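Local coordinates for protein betaine aldehyde dehydrogenase (Staphylococcus aureus subsp. aureus COL, PDB 4QTO) that catalyses the NAD-dependent oxidation of betaine aldehyde to glycine betaine, probably through a cysteine nucleophile as in other aldehyde dehydrogenases, at residues A[161-166]-A[506-511]; A[166-171]-A[501-506]. All coordinates share one frame; numbering follows the deposited sequence.

Interaction 1 (A[161-166]-A[506-511]); sequences DTESKI and ILTNTN
E163 and T508 face each other as a hydrogen-bonded antiparallel pair, E163 N reaching T508 O and T508 N reaching E163 O, each at 2.9 Å. They belong to the antiparallel beta arm of the aldehyde dehydrogenase fold, an oligomerisation element in which strand 152-155 lies along the other edge of strand 162-177; strands 162-166 and 506-509 run at 172° with their axes 4.7 Å apart. The close-packed part is the inner end. There K165 and I506 form the next hydrogen-bonded pair, and CG of K165 sits between its backbone N and carbonyl carbon (chi1 63°), from which the extended chain brings CE to 4.1 Å from CB of I506. NZ of K165 then stands 3.5 Å from OE2 of E163 in a salt bridge along the strand, while its stronger partner is E163 OE1 of the third subunit. A water lies within hydrogen-bonding distance of E163 OE2, I506 O and T508 OG1, not all of which it need serve at once. On the other face, methyl CD2 of L507 packs 3.9 Å from CB of S164 and equally far from CB of T162. Strand 506-508 also pairs in parallel with a strand of the second subunit. Toward the tip the pairing gives way to loop, and D161, T510 and N511 are solvent-exposed, though D161 still packs broadly against the other segment. D161 OD2 approaches N511 ND2 loosely at 3.7 Å, carboxylate and amide planes 80° apart. N509 OD1 closes an Asx turn by accepting from N511 N, and T510 N meets D161 O from above its carbonyl plane.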
# COMPACT_ATOMS: atom_id res chain seq x y z
N ASP A 161 -20.67 -13.96 -5.70
CA ASP A 161 -21.25 -13.43 -6.95
C ASP A 161 -21.39 -11.91 -6.94
O ASP A 161 -22.40 -11.35 -7.38
CB ASP A 161 -22.57 -14.11 -7.31
CG ASP A 161 -22.40 -15.58 -7.65
OD1 ASP A 161 -21.39 -15.94 -8.26
OD2 ASP A 161 -23.28 -16.38 -7.28
N THR A 162 -20.38 -11.24 -6.41
CA THR A 162 -20.28 -9.79 -6.51
C THR A 162 -18.83 -9.39 -6.81
O THR A 162 -17.88 -10.17 -6.52
CB THR A 162 -20.68 -9.05 -5.21
OG1 THR A 162 -19.77 -9.43 -4.15
CG2 THR A 162 -22.10 -9.35 -4.82
N GLU A 163 -18.67 -8.22 -7.42
CA GLU A 163 -17.37 -7.62 -7.66
C GLU A 163 -17.39 -6.34 -6.86
O GLU A 163 -18.36 -5.56 -6.96
CB GLU A 163 -17.15 -7.26 -9.13
CG GLU A 163 -15.78 -6.63 -9.34
CD GLU A 163 -15.60 -5.85 -10.63
OE1 GLU A 163 -14.61 -6.20 -11.30
OE2 GLU A 163 -16.36 -4.87 -10.93
N SER A 164 -16.32 -6.09 -6.13
CA SER A 164 -16.21 -4.91 -5.29
C SER A 164 -14.94 -4.16 -5.60
O SER A 164 -13.85 -4.76 -5.61
CB SER A 164 -16.17 -5.36 -3.82
OG SER A 164 -15.94 -4.29 -2.88
N LYS A 165 -15.07 -2.90 -5.94
CA LYS A 165 -13.88 -2.10 -6.19
C LYS A 165 -14.02 -0.74 -5.59
O LYS A 165 -15.14 -0.23 -5.43
CB LYS A 165 -13.58 -2.00 -7.67
CG LYS A 165 -14.62 -1.31 -8.48
CD LYS A 165 -14.45 -1.67 -9.97
CE LYS A 165 -15.57 -1.07 -10.79
NZ LYS A 165 -15.58 -1.66 -12.16
N ILE A 166 -12.88 -0.17 -5.21
CA ILE A 166 -12.87 1.20 -4.69
C ILE A 166 -12.11 2.02 -5.73
O ILE A 166 -10.94 1.73 -6.04
CB ILE A 166 -12.13 1.31 -3.35
CG1 ILE A 166 -12.64 0.32 -2.32
CG2 ILE A 166 -12.19 2.75 -2.86
CD1 ILE A 166 -14.13 0.33 -2.10
N ILE A 506 -17.81 0.75 -5.76
CA ILE A 506 -18.76 0.29 -6.77
C ILE A 506 -18.88 -1.22 -6.55
O ILE A 506 -17.87 -1.97 -6.69
CB ILE A 506 -18.31 0.62 -8.21
CG1 ILE A 506 -18.14 2.12 -8.39
CG2 ILE A 506 -19.35 0.11 -9.20
CD1 ILE A 506 -17.58 2.57 -9.72
N LEU A 507 -20.10 -1.66 -6.24
CA LEU A 507 -20.37 -3.06 -5.98
C LEU A 507 -21.34 -3.57 -7.04
O LEU A 507 -22.46 -3.07 -7.13
CB LEU A 507 -21.00 -3.16 -4.58
CG LEU A 507 -21.34 -4.52 -3.96
CD1 LEU A 507 -22.50 -5.20 -4.66
CD2 LEU A 507 -20.09 -5.39 -3.88
N THR A 508 -20.89 -4.55 -7.83
CA THR A 508 -21.71 -5.12 -8.87
C THR A 508 -22.18 -6.50 -8.46
O THR A 508 -21.35 -7.36 -8.09
CB THR A 508 -20.90 -5.24 -10.19
OG1 THR A 508 -20.44 -3.94 -10.58
CG2 THR A 508 -21.77 -5.83 -11.31
N ASN A 509 -23.49 -6.74 -8.50
CA ASN A 509 -24.04 -8.06 -8.21
C ASN A 509 -24.12 -8.76 -9.57
O ASN A 509 -24.91 -8.38 -10.43
CB ASN A 509 -25.39 -7.97 -7.54
CG ASN A 509 -25.91 -9.32 -7.10
OD1 ASN A 509 -25.60 -10.36 -7.72
ND2 ASN A 509 -26.77 -9.33 -6.08
N THR A 510 -23.27 -9.78 -9.72
CA THR A 510 -23.17 -10.51 -10.97
C THR A 510 -24.17 -11.64 -11.13
O THR A 510 -24.19 -12.28 -12.17
CB THR A 510 -21.74 -11.02 -11.20
OG1 THR A 510 -21.39 -11.99 -10.21
CG2 THR A 510 -20.75 -9.87 -11.17
N ASN A 511 -24.97 -11.91 -10.11
CA ASN A 511 -26.03 -12.94 -10.25
C ASN A 511 -27.21 -12.49 -9.39
O ASN A 511 -27.56 -13.11 -8.40
CB ASN A 511 -25.50 -14.28 -9.80
CG ASN A 511 -26.50 -15.39 -10.05
OD1 ASN A 511 -27.33 -15.28 -10.96
ND2 ASN A 511 -26.44 -16.43 -9.25
O HOH W 1 -17.99 -3.35 -9.29

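Interaction 2 (A[166-171]-A[501-506]); sequences IVKEPV and LVSKHI
E169 leans across to K504, and its side chain can be traced outward from the strand. E169 CB lies 3.9 Å from methyl CG1 of V502, its partner in a hydrogen-bonded pair. CG is anti to the carbonyl carbon (chi1 -58°), and the extended chain beyond it carries E169 CD to 3.9 Å from CE of K504. E169 OE2 then receives NZ of K504 at 2.8 Å, a salt bridge made on the syn side and 23° out of the carboxylate plane. The other oxygen, E169 OE1, takes a water and also hydrogen-bonds Y483 OH of the second subunit. K504 NZ has L461 O and A458 O of that subunit as partners, and the water only at a longer 3.1 Å, so its three protons are shared among four acceptors.

This is the base of the antiparallel arm by which aldehyde dehydrogenases oligomerise; its strands 166-170 and 501-506 have twisted to 145°, with backbone bonds joining V167 to K504 and E169 to V502 in both directions.

The face bearing I166, K168, S503 and H505 differs. CD1 of I166 rests 3.6 Å from CB of H505. The K168 chain, bent at chi2, returns NZ to S503 OG at 2.6 Å, and that hydroxyl also meets E495 OE2 of the second subunit.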
# COMPACT_ATOMS: atom_id res chain seq x y z
N ILE A 166 -12.88 -0.17 -5.21
CA ILE A 166 -12.87 1.20 -4.69
C ILE A 166 -12.11 2.02 -5.73
O ILE A 166 -10.94 1.73 -6.04
CB ILE A 166 -12.13 1.31 -3.35
CG1 ILE A 166 -12.64 0.32 -2.32
CG2 ILE A 166 -12.19 2.75 -2.86
CD1 ILE A 166 -14.13 0.33 -2.10
N VAL A 167 -12.80 3.00 -6.31
CA VAL A 167 -12.20 3.89 -7.29
C VAL A 167 -11.86 5.19 -6.59
O VAL A 167 -12.66 5.67 -5.78
CB VAL A 167 -13.19 4.24 -8.42
CG1 VAL A 167 -12.50 5.10 -9.47
CG2 VAL A 167 -13.77 2.99 -9.07
N LYS A 168 -10.69 5.74 -6.86
CA LYS A 168 -10.29 7.02 -6.29
C LYS A 168 -10.49 8.09 -7.38
O LYS A 168 -10.00 7.94 -8.50
CB LYS A 168 -8.83 7.03 -5.85
CG LYS A 168 -8.45 6.00 -4.84
CD LYS A 168 -9.23 6.06 -3.56
CE LYS A 168 -8.61 5.05 -2.58
NZ LYS A 168 -9.41 4.78 -1.36
N GLU A 169 -11.37 9.04 -7.10
CA GLU A 169 -11.70 10.12 -8.00
C GLU A 169 -11.17 11.45 -7.46
O GLU A 169 -10.98 11.57 -6.26
CB GLU A 169 -13.23 10.27 -8.11
CG GLU A 169 -13.95 9.01 -8.59
CD GLU A 169 -15.45 9.17 -8.74
OE1 GLU A 169 -16.03 10.21 -8.31
OE2 GLU A 169 -16.04 8.27 -9.37
N PRO A 170 -11.02 12.44 -8.32
CA PRO A 170 -10.69 13.78 -7.77
C PRO A 170 -11.83 14.21 -6.83
O PRO A 170 -13.01 14.00 -7.14
CB PRO A 170 -10.61 14.68 -9.00
CG PRO A 170 -11.22 13.89 -10.11
CD PRO A 170 -11.10 12.45 -9.80
N VAL A 171 -11.47 14.88 -5.76
CA VAL A 171 -12.47 15.32 -4.75
C VAL A 171 -13.51 16.25 -5.37
O VAL A 171 -14.67 16.24 -4.97
CB VAL A 171 -11.77 15.87 -3.48
CG1 VAL A 171 -11.08 17.19 -3.75
CG2 VAL A 171 -12.75 15.99 -2.32
N LEU A 501 -8.48 13.48 -3.25
CA LEU A 501 -9.19 12.34 -3.78
C LEU A 501 -10.41 12.03 -2.91
O LEU A 501 -10.47 12.39 -1.72
CB LEU A 501 -8.28 11.10 -3.77
CG LEU A 501 -7.07 11.21 -4.71
CD1 LEU A 501 -6.13 10.03 -4.47
CD2 LEU A 501 -7.54 11.23 -6.14
N VAL A 502 -11.34 11.31 -3.53
CA VAL A 502 -12.52 10.80 -2.82
C VAL A 502 -12.68 9.33 -3.25
O VAL A 502 -12.43 8.99 -4.41
CB VAL A 502 -13.77 11.62 -3.10
CG1 VAL A 502 -14.12 11.68 -4.59
CG2 VAL A 502 -14.94 11.13 -2.25
N SER A 503 -13.06 8.48 -2.30
CA SER A 503 -13.25 7.06 -2.59
C SER A 503 -14.70 6.76 -2.93
O SER A 503 -15.62 7.25 -2.27
CB SER A 503 -12.90 6.22 -1.36
OG SER A 503 -11.53 6.31 -1.05
N LYS A 504 -14.89 5.90 -3.92
CA LYS A 504 -16.19 5.41 -4.29
C LYS A 504 -16.14 3.88 -4.37
O LYS A 504 -15.34 3.31 -5.09
CB LYS A 504 -16.65 5.97 -5.66
CG LYS A 504 -17.93 5.34 -6.22
CD LYS A 504 -18.24 5.85 -7.60
CE LYS A 504 -18.71 7.29 -7.63
NZ LYS A 504 -18.73 7.80 -9.03
N HIS A 505 -17.01 3.24 -3.61
CA HIS A 505 -17.15 1.80 -3.64
C HIS A 505 -18.21 1.45 -4.69
O HIS A 505 -19.38 1.80 -4.54
CB HIS A 505 -17.58 1.27 -2.27
CG HIS A 505 -17.80 -0.22 -2.20
ND1 HIS A 505 -18.61 -0.79 -1.24
CD2 HIS A 505 -17.37 -1.24 -2.99
CE1 HIS A 505 -18.63 -2.10 -1.40
NE2 HIS A 505 -17.86 -2.40 -2.44
N ILE A 506 -17.81 0.75 -5.76
CA ILE A 506 -18.76 0.29 -6.77
C ILE A 506 -18.88 -1.22 -6.55
O ILE A 506 -17.87 -1.97 -6.69
CB ILE A 506 -18.31 0.62 -8.21
CG1 ILE A 506 -18.14 2.12 -8.39
CG2 ILE A 506 -19.35 0.11 -9.20
CD1 ILE A 506 -17.58 2.57 -9.72
O HOH W 2 -18.33 10.80 -9.81

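How the interactions relate
Both contacts pair the same two strands, 162-177 and 501-509, and share I166 and I506, so interaction 2 continues the ladder of interaction 1 toward the body. Their centres are 15 Å apart, at about 41 Å and 26 Å from the chain centre. Neither is wholly core: each is partly buried, but three residues of interaction 1 are exposed and none of interaction 2. The outer strands run almost exactly antiparallel (172°), with their charged pair linked to the third subunit; the inner ones are twisted to 145°, with their lysine-glutamate bridge turned to the second. At their junction S164 OG lies 2.7 Å from H505 NE2, a close polar approach between the two contacts.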